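Local coordinates for protein citrate lyase, subunit 1 (Methanosaeta concilii, PDB 6HXI) that probably helps form acetyl-CoA and oxaloacetate from citrate and coenzyme A at the cost of ATP, as a subunit of ATP citrate lyase, at residues 29-34 with 48-53; 33-38 with 106-111; 56-61 with 84-89; 4-9 with 234-239. All blocks are in the same frame, centred on the assembly; numbering follows the deposited sequence.

Interaction 1 of 4, residues 29-34 with 48-53; sequences KGNLAL and NPWLKT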
loop_
_atom_site.group_PDB
_atom_site.type_symbol
_atom_site.label_atom_id
_atom_site.label_comp_id
_atom_site.label_asym_id
_atom_site.label_seq_id
_atom_site.Cartn_x
_atom_site.Cartn_y
_atom_site.Cartn_z
ATOM N N LYS C 29 70.948 -12.359 -16.055
ATOM C CA LYS C 29 70.042 -13.358 -15.489
ATOM C C LYS C 29 69.744 -12.944 -14.050
ATOM O O LYS C 29 70.495 -12.165 -13.468
ATOM C CB LYS C 29 70.698 -14.745 -15.498
ATOM C CG LYS C 29 70.971 -15.333 -16.869
ATOM C CD LYS C 29 71.603 -16.709 -16.726
ATOM C CE LYS C 29 72.376 -17.130 -17.951
ATOM N NZ LYS C 29 73.079 -18.421 -17.736
ATOM N N GLY C 30 68.667 -13.462 -13.484
ATOM C CA GLY C 30 68.310 -13.132 -12.110
ATOM C C GLY C 30 68.900 -14.039 -11.052
ATOM O O GLY C 30 68.271 -14.222 -10.005
ATOM N N ASN C 31 70.109 -14.613 -11.310
ATOM C CA ASN C 31 70.798 -15.552 -10.401
ATOM C C ASN C 31 71.164 -14.886 -9.081
ATOM O O ASN C 31 72.248 -14.316 -8.932
ATOM C CB ASN C 31 72.027 -16.227 -11.044
ATOM C CG ASN C 31 71.770 -16.953 -12.339
ATOM O OD1 ASN C 31 72.344 -16.615 -13.367
ATOM N ND2 ASN C 31 70.893 -17.948 -12.339
ATOM N N LEU C 32 70.222 -14.943 -8.125
ATOM C CA LEU C 32 70.352 -14.335 -6.803
ATOM C C LEU C 32 69.789 -15.251 -5.712
ATOM O O LEU C 32 68.763 -15.917 -5.905
ATOM C CB LEU C 32 69.622 -12.982 -6.770
ATOM C CG LEU C 32 70.052 -11.912 -7.774
ATOM C CD1 LEU C 32 68.868 -11.142 -8.272
ATOM C CD2 LEU C 32 71.077 -10.975 -7.176
ATOM N N ALA C 33 70.467 -15.265 -4.557
ATOM C CA ALA C 33 70.080 -16.046 -3.392
ATOM C C ALA C 33 70.292 -15.207 -2.129
ATOM O O ALA C 33 71.379 -14.649 -1.942
ATOM C CB ALA C 33 70.908 -17.329 -3.325
ATOM N N LEU C 34 69.249 -15.096 -1.282
ATOM C CA LEU C 34 69.345 -14.360 -0.023
ATOM C C LEU C 34 69.359 -15.332 1.145
ATOM O O LEU C 34 68.506 -16.216 1.215
ATOM C CB LEU C 34 68.209 -13.319 0.137
ATOM C CG LEU C 34 68.329 -12.341 1.335
ATOM C CD1 LEU C 34 69.418 -11.283 1.099
ATOM C CD2 LEU C 34 67.011 -11.689 1.638
ATOM N N ASN C 48 67.842 -22.996 -6.270
ATOM C CA ASN C 48 68.914 -22.488 -7.128
ATOM C C ASN C 48 69.947 -23.573 -7.449
ATOM O O ASN C 48 70.933 -23.708 -6.717
ATOM C CB ASN C 48 69.601 -21.273 -6.495
ATOM C CG ASN C 48 68.674 -20.232 -5.952
ATOM O OD1 ASN C 48 68.507 -20.095 -4.732
ATOM N ND2 ASN C 48 68.047 -19.486 -6.848
ATOM N N PRO C 49 69.749 -24.356 -8.542
ATOM C CA PRO C 49 70.733 -25.398 -8.879
ATOM C C PRO C 49 72.077 -24.805 -9.302
ATOM O O PRO C 49 73.112 -25.373 -8.958
ATOM C CB PRO C 49 70.059 -26.181 -10.014
ATOM C CG PRO C 49 68.624 -25.723 -10.028
ATOM C CD PRO C 49 68.647 -24.330 -9.523
ATOM N N TRP C 50 72.058 -23.624 -9.973
ATOM C CA TRP C 50 73.239 -22.877 -10.437
ATOM C C TRP C 50 74.318 -22.644 -9.352
ATOM O O TRP C 50 75.489 -22.496 -9.695
ATOM C CB TRP C 50 72.826 -21.541 -11.087
ATOM C CG TRP C 50 72.125 -20.594 -10.158
ATOM C CD1 TRP C 50 70.778 -20.450 -10.003
ATOM C CD2 TRP C 50 72.738 -19.659 -9.253
ATOM N NE1 TRP C 50 70.509 -19.477 -9.066
ATOM C CE2 TRP C 50 71.694 -18.986 -8.578
ATOM C CE3 TRP C 50 74.072 -19.324 -8.945
ATOM C CZ2 TRP C 50 71.939 -18.001 -7.607
ATOM C CZ3 TRP C 50 74.313 -18.355 -7.982
ATOM C CH2 TRP C 50 73.256 -17.691 -7.338
ATOM N N LEU C 51 73.910 -22.596 -8.058
ATOM C CA LEU C 51 74.793 -22.384 -6.904
ATOM C C LEU C 51 75.966 -23.363 -6.872
ATOM O O LEU C 51 77.119 -22.947 -6.731
ATOM C CB LEU C 51 74.003 -22.500 -5.582
ATOM C CG LEU C 51 73.064 -21.362 -5.203
ATOM C CD1 LEU C 51 72.121 -21.793 -4.096
ATOM C CD2 LEU C 51 73.834 -20.123 -4.750
ATOM N N LYS C 52 75.665 -24.662 -7.016
ATOM C CA LYS C 52 76.631 -25.754 -6.942
ATOM C C LYS C 52 77.633 -25.816 -8.123
ATOM O O LYS C 52 78.730 -26.353 -7.947
ATOM C CB LYS C 52 75.899 -27.099 -6.770
ATOM C CG LYS C 52 75.072 -27.187 -5.477
ATOM C CD LYS C 52 74.359 -28.531 -5.307
ATOM C CE LYS C 52 75.157 -29.519 -4.478
ATOM N NZ LYS C 52 74.446 -30.813 -4.318
ATOM N N THR C 53 77.280 -25.238 -9.294
ATOM C CA THR C 53 78.089 -25.287 -10.522
ATOM C C THR C 53 78.677 -23.928 -11.012
ATOM O O THR C 53 79.233 -23.875 -12.115
ATOM C CB THR C 53 77.263 -25.953 -11.644
ATOM O OG1 THR C 53 75.875 -25.608 -11.512
ATOM C CG2 THR C 53 77.420 -27.461 -11.666
#

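Interaction 2 of 4, residues 33-38 with 106-111; sequences ALVGPE and FLIEPF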
loop_
_atom_site.group_PDB
_atom_site.type_symbol
_atom_site.label_atom_id
_atom_site.label_comp_id
_atom_site.label_asym_id
_atom_site.label_seq_id
_atom_site.Cartn_x
_atom_site.Cartn_y
_atom_site.Cartn_z
ATOM N N ALA C 33 70.467 -15.265 -4.557
ATOM C CA ALA C 33 70.080 -16.046 -3.392
ATOM C C ALA C 33 70.292 -15.207 -2.129
ATOM O O ALA C 33 71.379 -14.649 -1.942
ATOM C CB ALA C 33 70.908 -17.329 -3.325
ATOM N N LEU C 34 69.249 -15.096 -1.282
ATOM C CA LEU C 34 69.345 -14.360 -0.023
ATOM C C LEU C 34 69.359 -15.332 1.145
ATOM O O LEU C 34 68.506 -16.216 1.215
ATOM C CB LEU C 34 68.209 -13.319 0.137
ATOM C CG LEU C 34 68.329 -12.341 1.335
ATOM C CD1 LEU C 34 69.418 -11.283 1.099
ATOM C CD2 LEU C 34 67.011 -11.689 1.638
ATOM N N VAL C 35 70.314 -15.149 2.074
ATOM C CA VAL C 35 70.478 -15.996 3.256
ATOM C C VAL C 35 70.187 -15.217 4.547
ATOM O O VAL C 35 71.003 -14.394 4.978
ATOM C CB VAL C 35 71.859 -16.714 3.268
ATOM C CG1 VAL C 35 72.056 -17.544 4.535
ATOM C CG2 VAL C 35 72.021 -17.593 2.036
ATOM N N GLY C 36 69.014 -15.492 5.130
ATOM C CA GLY C 36 68.548 -14.907 6.382
ATOM C C GLY C 36 68.868 -15.784 7.582
ATOM O O GLY C 36 69.546 -16.806 7.423
ATOM N N PRO C 37 68.394 -15.438 8.805
ATOM C CA PRO C 37 68.696 -16.291 9.972
ATOM C C PRO C 37 68.051 -17.676 9.901
ATOM O O PRO C 37 68.755 -18.676 10.063
ATOM C CB PRO C 37 68.193 -15.477 11.173
ATOM C CG PRO C 37 67.854 -14.129 10.645
ATOM C CD PRO C 37 67.571 -14.273 9.188
ATOM N N GLU C 38 66.728 -17.737 9.619
ATOM C CA GLU C 38 65.974 -18.993 9.535
ATOM C C GLU C 38 65.803 -19.505 8.079
ATOM O O GLU C 38 64.716 -19.955 7.690
ATOM C CB GLU C 38 64.627 -18.906 10.295
ATOM C CG GLU C 38 63.708 -17.746 9.931
ATOM C CD GLU C 38 62.283 -17.925 10.424
ATOM O OE1 GLU C 38 62.062 -17.873 11.656
ATOM O OE2 GLU C 38 61.385 -18.130 9.574
ATOM N N PHE C 106 72.654 -12.145 3.996
ATOM C CA PHE C 106 73.762 -12.265 3.038
ATOM C C PHE C 106 73.282 -12.569 1.630
ATOM O O PHE C 106 72.417 -13.430 1.434
ATOM C CB PHE C 106 74.759 -13.364 3.479
ATOM C CG PHE C 106 75.386 -13.145 4.834
ATOM C CD1 PHE C 106 74.766 -13.609 5.990
ATOM C CD2 PHE C 106 76.596 -12.475 4.957
ATOM C CE1 PHE C 106 75.328 -13.376 7.247
ATOM C CE2 PHE C 106 77.162 -12.245 6.213
ATOM C CZ PHE C 106 76.526 -12.704 7.348
ATOM N N LEU C 107 73.873 -11.888 0.645
ATOM C CA LEU C 107 73.520 -12.115 -0.749
ATOM C C LEU C 107 74.545 -13.031 -1.429
ATOM O O LEU C 107 75.755 -12.819 -1.294
ATOM C CB LEU C 107 73.377 -10.771 -1.502
ATOM C CG LEU C 107 73.243 -10.817 -3.042
ATOM C CD1 LEU C 107 71.871 -11.344 -3.491
ATOM C CD2 LEU C 107 73.531 -9.471 -3.652
ATOM N N ILE C 108 74.045 -14.049 -2.153
ATOM C CA ILE C 108 74.871 -14.959 -2.957
ATOM C C ILE C 108 74.539 -14.744 -4.436
ATOM O O ILE C 108 73.371 -14.760 -4.841
ATOM C CB ILE C 108 74.882 -16.462 -2.538
ATOM C CG1 ILE C 108 74.913 -16.626 -1.002
ATOM C CG2 ILE C 108 76.082 -17.195 -3.195
ATOM C CD1 ILE C 108 74.504 -17.987 -0.510
ATOM N N GLU C 109 75.580 -14.499 -5.224
ATOM C CA GLU C 109 75.446 -14.274 -6.658
ATOM C C GLU C 109 76.676 -14.781 -7.452
ATOM O O GLU C 109 77.746 -14.936 -6.855
ATOM C CB GLU C 109 75.170 -12.786 -6.934
ATOM C CG GLU C 109 76.325 -11.846 -6.628
ATOM C CD GLU C 109 76.083 -10.394 -6.991
ATOM O OE1 GLU C 109 75.077 -10.104 -7.678
ATOM O OE2 GLU C 109 76.916 -9.544 -6.604
ATOM N N PRO C 110 76.561 -15.008 -8.788
ATOM C CA PRO C 110 77.742 -15.448 -9.555
ATOM C C PRO C 110 78.847 -14.391 -9.642
ATOM O O PRO C 110 78.559 -13.194 -9.685
ATOM C CB PRO C 110 77.171 -15.763 -10.943
ATOM C CG PRO C 110 75.929 -14.970 -11.044
ATOM C CD PRO C 110 75.369 -14.883 -9.659
ATOM N N PHE C 111 80.111 -14.838 -9.655
ATOM C CA PHE C 111 81.282 -13.975 -9.767
ATOM C C PHE C 111 81.483 -13.623 -11.229
ATOM O O PHE C 111 81.705 -14.522 -12.052
ATOM C CB PHE C 111 82.536 -14.667 -9.191
ATOM C CG PHE C 111 83.840 -13.920 -9.389
ATOM C CD1 PHE C 111 84.235 -12.928 -8.503
ATOM C CD2 PHE C 111 84.684 -14.230 -10.451
ATOM C CE1 PHE C 111 85.439 -12.240 -8.688
ATOM C CE2 PHE C 111 85.883 -13.533 -10.641
ATOM C CZ PHE C 111 86.254 -12.544 -9.759
#

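Interaction 3 of 4, residues 56-61 with 84-89; sequences LVVKPD and EYLNEK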
loop_
_atom_site.group_PDB
_atom_site.type_symbol
_atom_site.label_atom_id
_atom_site.label_comp_id
_atom_site.label_asym_id
_atom_site.label_seq_id
_atom_site.Cartn_x
_atom_site.Cartn_y
_atom_site.Cartn_z
ATOM N N LEU C 56 81.098 -18.102 -7.111
ATOM C CA LEU C 56 80.265 -17.186 -6.344
ATOM C C LEU C 56 80.954 -15.969 -5.718
ATOM O O LEU C 56 82.183 -15.841 -5.722
ATOM C CB LEU C 56 79.548 -17.984 -5.225
ATOM C CG LEU C 56 78.859 -19.294 -5.610
ATOM C CD1 LEU C 56 78.426 -20.027 -4.398
ATOM C CD2 LEU C 56 77.652 -19.066 -6.517
ATOM N N VAL C 57 80.093 -15.055 -5.218
ATOM C CA VAL C 57 80.348 -13.848 -4.430
ATOM C C VAL C 57 79.296 -13.874 -3.300
ATOM O O VAL C 57 78.101 -14.029 -3.566
ATOM C CB VAL C 57 80.275 -12.520 -5.248
ATOM C CG1 VAL C 57 80.476 -11.298 -4.358
ATOM C CG2 VAL C 57 81.290 -12.503 -6.376
ATOM N N VAL C 58 79.745 -13.751 -2.056
ATOM C CA VAL C 58 78.834 -13.713 -0.918
ATOM C C VAL C 58 79.239 -12.523 -0.026
ATOM O O VAL C 58 80.413 -12.361 0.317
ATOM C CB VAL C 58 78.633 -15.082 -0.190
ATOM C CG1 VAL C 58 79.948 -15.734 0.219
ATOM C CG2 VAL C 58 77.664 -14.981 0.984
ATOM N N LYS C 59 78.268 -11.636 0.237
ATOM C CA LYS C 59 78.451 -10.394 0.987
ATOM C C LYS C 59 77.218 -10.051 1.850
ATOM O O LYS C 59 76.099 -10.402 1.457
ATOM C CB LYS C 59 78.784 -9.232 0.020
ATOM C CG LYS C 59 77.796 -9.046 -1.140
ATOM C CD LYS C 59 78.347 -8.130 -2.214
ATOM C CE LYS C 59 77.667 -8.357 -3.535
ATOM N NZ LYS C 59 77.956 -7.267 -4.509
ATOM N N PRO C 60 77.382 -9.349 3.009
ATOM C CA PRO C 60 76.199 -8.994 3.816
ATOM C C PRO C 60 75.298 -7.946 3.144
ATOM O O PRO C 60 75.795 -6.955 2.600
ATOM C CB PRO C 60 76.795 -8.500 5.140
ATOM C CG PRO C 60 78.157 -8.044 4.800
ATOM C CD PRO C 60 78.630 -8.838 3.623
ATOM N N ASP C 61 73.974 -8.194 3.165
ATOM C CA ASP C 61 72.952 -7.342 2.565
ATOM C C ASP C 61 72.076 -6.710 3.656
ATOM O O ASP C 61 70.881 -6.994 3.746
ATOM C CB ASP C 61 72.119 -8.147 1.544
ATOM C CG ASP C 61 71.413 -7.314 0.485
ATOM O OD1 ASP C 61 71.518 -6.061 0.536
ATOM O OD2 ASP C 61 70.758 -7.910 -0.395
ATOM N N GLU C 84 80.869 -22.056 4.110
ATOM C CA GLU C 84 81.870 -21.831 5.157
ATOM C C GLU C 84 81.801 -20.374 5.627
ATOM O O GLU C 84 81.768 -20.133 6.831
ATOM C CB GLU C 84 83.287 -22.174 4.658
ATOM C CG GLU C 84 83.594 -23.664 4.648
ATOM C CD GLU C 84 84.917 -24.083 4.031
ATOM O OE1 GLU C 84 85.670 -23.205 3.548
ATOM O OE2 GLU C 84 85.196 -25.304 4.024
ATOM N N TYR C 85 81.733 -19.412 4.677
ATOM C CA TYR C 85 81.615 -17.976 4.966
ATOM C C TYR C 85 80.293 -17.686 5.695
ATOM O O TYR C 85 80.281 -16.882 6.624
ATOM C CB TYR C 85 81.743 -17.143 3.672
ATOM C CG TYR C 85 81.381 -15.681 3.823
ATOM C CD1 TYR C 85 80.064 -15.247 3.671
ATOM C CD2 TYR C 85 82.353 -14.726 4.107
ATOM C CE1 TYR C 85 79.721 -13.901 3.806
ATOM C CE2 TYR C 85 82.020 -13.373 4.248
ATOM C CZ TYR C 85 80.701 -12.967 4.096
ATOM O OH TYR C 85 80.334 -11.649 4.241
ATOM N N LEU C 86 79.195 -18.344 5.272
ATOM C CA LEU C 86 77.869 -18.179 5.869
ATOM C C LEU C 86 77.797 -18.799 7.277
ATOM O O LEU C 86 77.218 -18.177 8.167
ATOM C CB LEU C 86 76.766 -18.782 4.976
ATOM C CG LEU C 86 76.617 -18.268 3.539
ATOM C CD1 LEU C 86 76.045 -19.350 2.655
ATOM C CD2 LEU C 86 75.746 -17.019 3.466
ATOM N N ASN C 87 78.377 -20.014 7.477
ATOM C CA ASN C 87 78.384 -20.712 8.774
ATOM C C ASN C 87 79.262 -20.017 9.826
ATOM O O ASN C 87 79.046 -20.212 11.024
ATOM C CB ASN C 87 78.774 -22.192 8.628
ATOM C CG ASN C 87 77.606 -23.133 8.413
ATOM O OD1 ASN C 87 77.074 -23.271 7.304
ATOM N ND2 ASN C 87 77.212 -23.842 9.465
ATOM N N GLU C 88 80.229 -19.197 9.379
ATOM C CA GLU C 88 81.139 -18.459 10.253
ATOM C C GLU C 88 80.599 -17.074 10.618
ATOM O O GLU C 88 80.486 -16.768 11.807
ATOM C CB GLU C 88 82.527 -18.315 9.597
ATOM C CG GLU C 88 83.384 -19.572 9.607
ATOM C CD GLU C 88 84.593 -19.560 8.685
ATOM O OE1 GLU C 88 84.582 -18.809 7.680
ATOM O OE2 GLU C 88 85.540 -20.337 8.950
ATOM N N LYS C 89 80.274 -16.241 9.591
ATOM C CA LYS C 89 79.844 -14.836 9.713
ATOM C C LYS C 89 78.413 -14.605 10.251
ATOM O O LYS C 89 78.150 -13.506 10.745
ATOM C CB LYS C 89 80.022 -14.078 8.377
ATOM C CG LYS C 89 81.454 -14.024 7.845
ATOM C CD LYS C 89 82.236 -12.829 8.362
ATOM C CE LYS C 89 83.667 -12.860 7.882
ATOM N NZ LYS C 89 84.420 -11.653 8.313
#

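Interaction 4 of 4, residues 4-9 with 234-239; sequences RGIREY and LAFPEP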
loop_
_atom_site.group_PDB
_atom_site.type_symbol
_atom_site.label_atom_id
_atom_site.label_comp_id
_atom_site.label_asym_id
_atom_site.label_seq_id
_atom_site.Cartn_x
_atom_site.Cartn_y
_atom_site.Cartn_z
ATOM N N ARG C 4 62.574 4.594 1.519
ATOM C CA ARG C 4 62.961 3.375 2.242
ATOM C C ARG C 4 63.952 2.545 1.450
ATOM O O ARG C 4 63.698 2.219 0.295
ATOM C CB ARG C 4 61.723 2.533 2.630
ATOM C CG ARG C 4 60.683 3.262 3.510
ATOM C CD ARG C 4 60.780 2.801 4.931
ATOM N NE ARG C 4 59.732 1.840 5.275
ATOM C CZ ARG C 4 59.932 0.748 6.007
ATOM N NH1 ARG C 4 61.152 0.448 6.450
ATOM N NH2 ARG C 4 58.916 -0.059 6.298
ATOM N N GLY C 5 65.068 2.217 2.089
ATOM C CA GLY C 5 66.149 1.434 1.505
ATOM C C GLY C 5 65.762 -0.018 1.303
ATOM O O GLY C 5 64.956 -0.553 2.059
ATOM N N ILE C 6 66.285 -0.643 0.242
ATOM C CA ILE C 6 65.965 -2.047 -0.062
ATOM C C ILE C 6 67.240 -2.861 -0.203
ATOM O O ILE C 6 68.287 -2.309 -0.544
ATOM C CB ILE C 6 64.979 -2.228 -1.268
ATOM C CG1 ILE C 6 65.500 -1.566 -2.568
ATOM C CG2 ILE C 6 63.584 -1.709 -0.911
ATOM C CD1 ILE C 6 64.847 -2.100 -3.828
ATOM N N ARG C 7 67.154 -4.168 0.059
ATOM C CA ARG C 7 68.283 -5.077 -0.081
ATOM C C ARG C 7 68.736 -5.111 -1.522
ATOM O O ARG C 7 67.916 -4.998 -2.443
ATOM C CB ARG C 7 67.940 -6.506 0.376
ATOM C CG ARG C 7 67.630 -6.601 1.850
ATOM C CD ARG C 7 67.773 -8.002 2.402
ATOM N NE ARG C 7 66.931 -8.173 3.588
ATOM C CZ ARG C 7 67.240 -7.731 4.805
ATOM N NH1 ARG C 7 66.394 -7.901 5.814
ATOM N NH2 ARG C 7 68.383 -7.088 5.017
ATOM N N GLU C 8 70.058 -5.252 -1.700
ATOM C CA GLU C 8 70.741 -5.399 -2.989
ATOM C C GLU C 8 70.056 -6.553 -3.747
ATOM O O GLU C 8 69.822 -6.433 -4.945
ATOM C CB GLU C 8 72.224 -5.715 -2.739
ATOM C CG GLU C 8 73.136 -5.514 -3.935
ATOM C CD GLU C 8 74.611 -5.774 -3.661
ATOM O OE1 GLU C 8 75.084 -5.473 -2.539
ATOM O OE2 GLU C 8 75.299 -6.261 -4.585
ATOM N N TYR C 9 69.685 -7.637 -3.020
ATOM C CA TYR C 9 68.969 -8.813 -3.521
ATOM C C TYR C 9 67.681 -8.392 -4.240
ATOM O O TYR C 9 67.471 -8.780 -5.391
ATOM C CB TYR C 9 68.671 -9.793 -2.361
ATOM C CG TYR C 9 67.758 -10.940 -2.735
ATOM C CD1 TYR C 9 68.198 -11.964 -3.569
ATOM C CD2 TYR C 9 66.453 -11.002 -2.256
ATOM C CE1 TYR C 9 67.362 -13.026 -3.916
ATOM C CE2 TYR C 9 65.595 -12.038 -2.628
ATOM C CZ TYR C 9 66.060 -13.057 -3.448
ATOM O OH TYR C 9 65.245 -14.106 -3.812
ATOM N N LEU C 234 59.084 -8.272 -2.705
ATOM C CA LEU C 234 59.964 -7.630 -1.718
ATOM C C LEU C 234 59.250 -7.087 -0.468
ATOM O O LEU C 234 58.046 -6.806 -0.482
ATOM C CB LEU C 234 60.855 -6.534 -2.357
ATOM C CG LEU C 234 60.245 -5.146 -2.604
ATOM C CD1 LEU C 234 60.742 -4.151 -1.579
ATOM C CD2 LEU C 234 60.613 -4.641 -3.971
ATOM N N ALA C 235 60.047 -6.920 0.595
ATOM C CA ALA C 235 59.662 -6.366 1.887
ATOM C C ALA C 235 60.770 -5.404 2.329
ATOM O O ALA C 235 61.948 -5.680 2.075
ATOM C CB ALA C 235 59.487 -7.485 2.907
ATOM N N PHE C 236 60.398 -4.260 2.941
ATOM C CA PHE C 236 61.384 -3.282 3.406
ATOM C C PHE C 236 62.158 -3.784 4.636
ATOM O O PHE C 236 61.549 -4.185 5.631
ATOM C CB PHE C 236 60.761 -1.890 3.654
ATOM C CG PHE C 236 60.164 -1.198 2.449
ATOM C CD1 PHE C 236 60.961 -0.827 1.373
ATOM C CD2 PHE C 236 58.820 -0.856 2.420
ATOM C CE1 PHE C 236 60.412 -0.180 0.262
ATOM C CE2 PHE C 236 58.275 -0.193 1.319
ATOM C CZ PHE C 236 59.075 0.129 0.242
ATOM N N PRO C 237 63.501 -3.802 4.575
ATOM C CA PRO C 237 64.270 -4.279 5.731
ATOM C C PRO C 237 64.447 -3.214 6.811
ATOM O O PRO C 237 64.337 -2.020 6.531
ATOM C CB PRO C 237 65.615 -4.655 5.113
ATOM C CG PRO C 237 65.773 -3.734 3.951
ATOM C CD PRO C 237 64.387 -3.397 3.461
ATOM N N GLU C 238 64.755 -3.645 8.044
ATOM C CA GLU C 238 65.035 -2.713 9.140
ATOM C C GLU C 238 66.494 -2.243 8.983
ATOM O O GLU C 238 67.305 -3.015 8.455
ATOM C CB GLU C 238 64.836 -3.389 10.518
ATOM C CG GLU C 238 63.384 -3.679 10.884
ATOM C CD GLU C 238 62.549 -2.518 11.395
ATOM O OE1 GLU C 238 62.132 -2.564 12.576
ATOM O OE2 GLU C 238 62.267 -1.587 10.606
ATOM N N PRO C 239 66.881 -1.016 9.421
ATOM C CA PRO C 239 68.302 -0.624 9.309
ATOM C C PRO C 239 69.206 -1.512 10.172
ATOM O O PRO C 239 68.710 -2.152 11.106
ATOM C CB PRO C 239 68.315 0.829 9.786
ATOM C CG PRO C 239 67.111 0.965 10.615
ATOM C CD PRO C 239 66.079 0.047 10.062
#

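Interaction 1 of 4, residues 29-34 with 48-53
The backbones stand well apart where Asn31 lies opposite Trp50, their CA atoms 7.7 Å from each other, and the spacing is similar between Ala33 and Asn48. Asn31 is the centre of an inverse gamma turn that leads into strand 33-35, while 48-53 leaves one helix and winds into a short, weakly bonded one. The indole of Trp50 fills much of the space between them. Asn31 lies over one ring face: its CB sits 3.8 Å from the centroid of the six-membered ring, 15° off the normal, in a CH-pi contact, and its ND2 is 3.4 Å from Trp50 CD1, with the amide plane turned 53° from the ring. Trp50 CG lies between its backbone N and carbonyl carbon (chi1 62°), which brings CZ2 to within 3.5 Å of Leu32 N. On the other face rests Leu51 CG. Farther along, Leu51 CD2 meets Ala33 CB at 4.3 Å, an apolar contact. Leu32 turns its CB away, and its side chain packs on helix 8-18. This is plain packing in the ATP-grasp domain, within a beta-alpha-beta crossover whose helical connection from strand 33-35 to strand 56-60 packs on the antiparallel-sheet face carrying Ala33 and Ile108.

Interaction 2 of 4, residues 33-38 with 106-111
Ala33, Leu34 and Val35 pair with Ile108, Leu107 and Phe106 as adjacent antiparallel strands, the short axes 4.7 Å apart. Two hydrogen-bonded pairs flank a non-hydrogen-bonded one. Of the four backbone bonds, Ile108 N to Ala33 O is the shortest and straightest, at 2.7 Å and 171°; Val35 N to Phe106 O follows at 2.8 Å. Packing is close on the face that carries Ala33, Val35, Phe106 and Ile108. There the Val35 and Ile108 side chains cross, with Val35 CG2 3.6 Å from Ile108 CD1, a contact allowed by Ile108 CG1 lying anti to its own carbonyl carbon (chi1 -40°), and Ala33 CB lies 4.1 Å from Ile108 CB. The face of Leu34 and Leu107 is looser: each leucine reaches the opposite strand through CD1 against a backbone oxygen, Leu34 CD1 lying 3.7 Å from Phe106 O and Leu107 CD1 the same distance from Ala33 O. Beyond Val35 the chains part, and Pro37 and Glu38 run out into solvent. At the other end of the pairing, past Ile108, buried Glu109 forms a salt bridge with Lys12. Strand 33-35 is an outermost strand, within this chain, of its four-stranded antiparallel sheet; strand 106-110 is also bonded to strand 56-60. Leu86 of helix 79-89 covers the Val35 and Ile108 face, and Tyr9 of helix 8-18 packs on the two leucines.

Interaction 3 of 4, residues 56-61 with 84-89
Val58 and Tyr85 meet where strand 56-60 and the helical segment 84-89 run nearly parallel, 14° apart in direction with axes 9.6 Å from each other. The valine straddles one ring atom with its two methyls: CG1 lies 3.5 Å and CG2 3.6 Å from Tyr85 CD1. Val58 CG1 sits between its backbone N and carbonyl carbon (chi1 53°), with CG2 anti to the N, and this spreads both branches toward the helix. CG2 also touches Leu86 CD2, at 3.7 Å, and is therefore held between two consecutive helical residues. The ring of Tyr85 reaches on along the strand, with Val58 O over one face, until OH arrives 3.3 Å from Pro60 CD, the two side chains crossing at about a right angle. This is helix-on-sheet packing in the ATP-grasp domain: helix 79-89 lies against the face of the antiparallel sheet on which Val58 and Ile108 stand, and Tyr85 and Val58 both touch Leu74 of strand 74-75. The hydroxyl of Tyr85 has a weak hydrogen bond to Leu72 O. With a valine in place of Tyr85, the ring and hydroxyl would be gone, and Val58 CG1 and Pro60 CD would probably lose much of their cover and Leu72 O its weak bond. Lys89, one helical turn on, lays its CG against a face of the same ring, 3.7 Å above the plane. Lys59 directs its CB to the other side of the strand, where its NZ forms salt bridges with Glu8 and Asp214.

Interaction 4 of 4, residues 4-9 with 234-239
Arg4 folds over one side of Phe236 where strand 3-6, an outermost strand of the six-stranded antiparallel sheet in the ATP-grasp domain, meets the irregular chain leading toward helix 246-256. Arg4 CB lies over the ring, 3.9 Å from its centroid and 21° off the normal, in a CH-pi contact. Bends at chi2 and chi3, both near -100°, fold the chain back, and CZ comes to rest 3.6 Å from Phe236 CB with the guanidinium plane tilted 38° from the ring. If an alanine stood here, Phe236 CB would probably lose its guanidinium cover, leaving a gap over that carbon. Ile6 CG2 touches Phe236 CD1 at the ring edge, at 3.6 Å; the same methyl also meets Leu234 CD1 at 3.8 Å. Pro237 packs partly on the backbone, its CD 3.2 Å from Gly5 O. The next shell sets these groups in place. Arg4 and Ile6 are hydrogen-bonded through their backbones to Leu219 and Ala217 of strand 209-220, Leu219 also touching Phe236. Pro239 packs on Ser270 of the neighbouring succinyl-CoA ligase alpha-type subunit. Arg7, at the N-cap position of helix 8-18, is held by a hydrogen bond from NH2 to Asp61 O and by cation-pi contact with Tyr105; its chain runs extended to lay one guanidinium face on Pro237, NH1 lying 3.4 Å from Pro237 CB.

From the N terminus, residues 4-9 open the widest loop, closed only at 234-239 by interaction 4, and the other three contacts nest inside it. Interaction 1 closes a short loop at 48-53. Interaction 2 starts from the same strand, sharing Ala33 and Leu34, and closes at 106-111. Interaction 3 opens after interaction 1 has closed and lies wholly within the loop of interaction 2. Strands 33-35, 106-110 and 56-60 join interactions 1 to 3 in one sheet, flanked by helix 79-89. Interaction 4 belongs to the larger six-stranded sheet; helix 8-18 lies between the two sheets, and Asp61, just after strand 56-60, bonds to Glu8 N near its start.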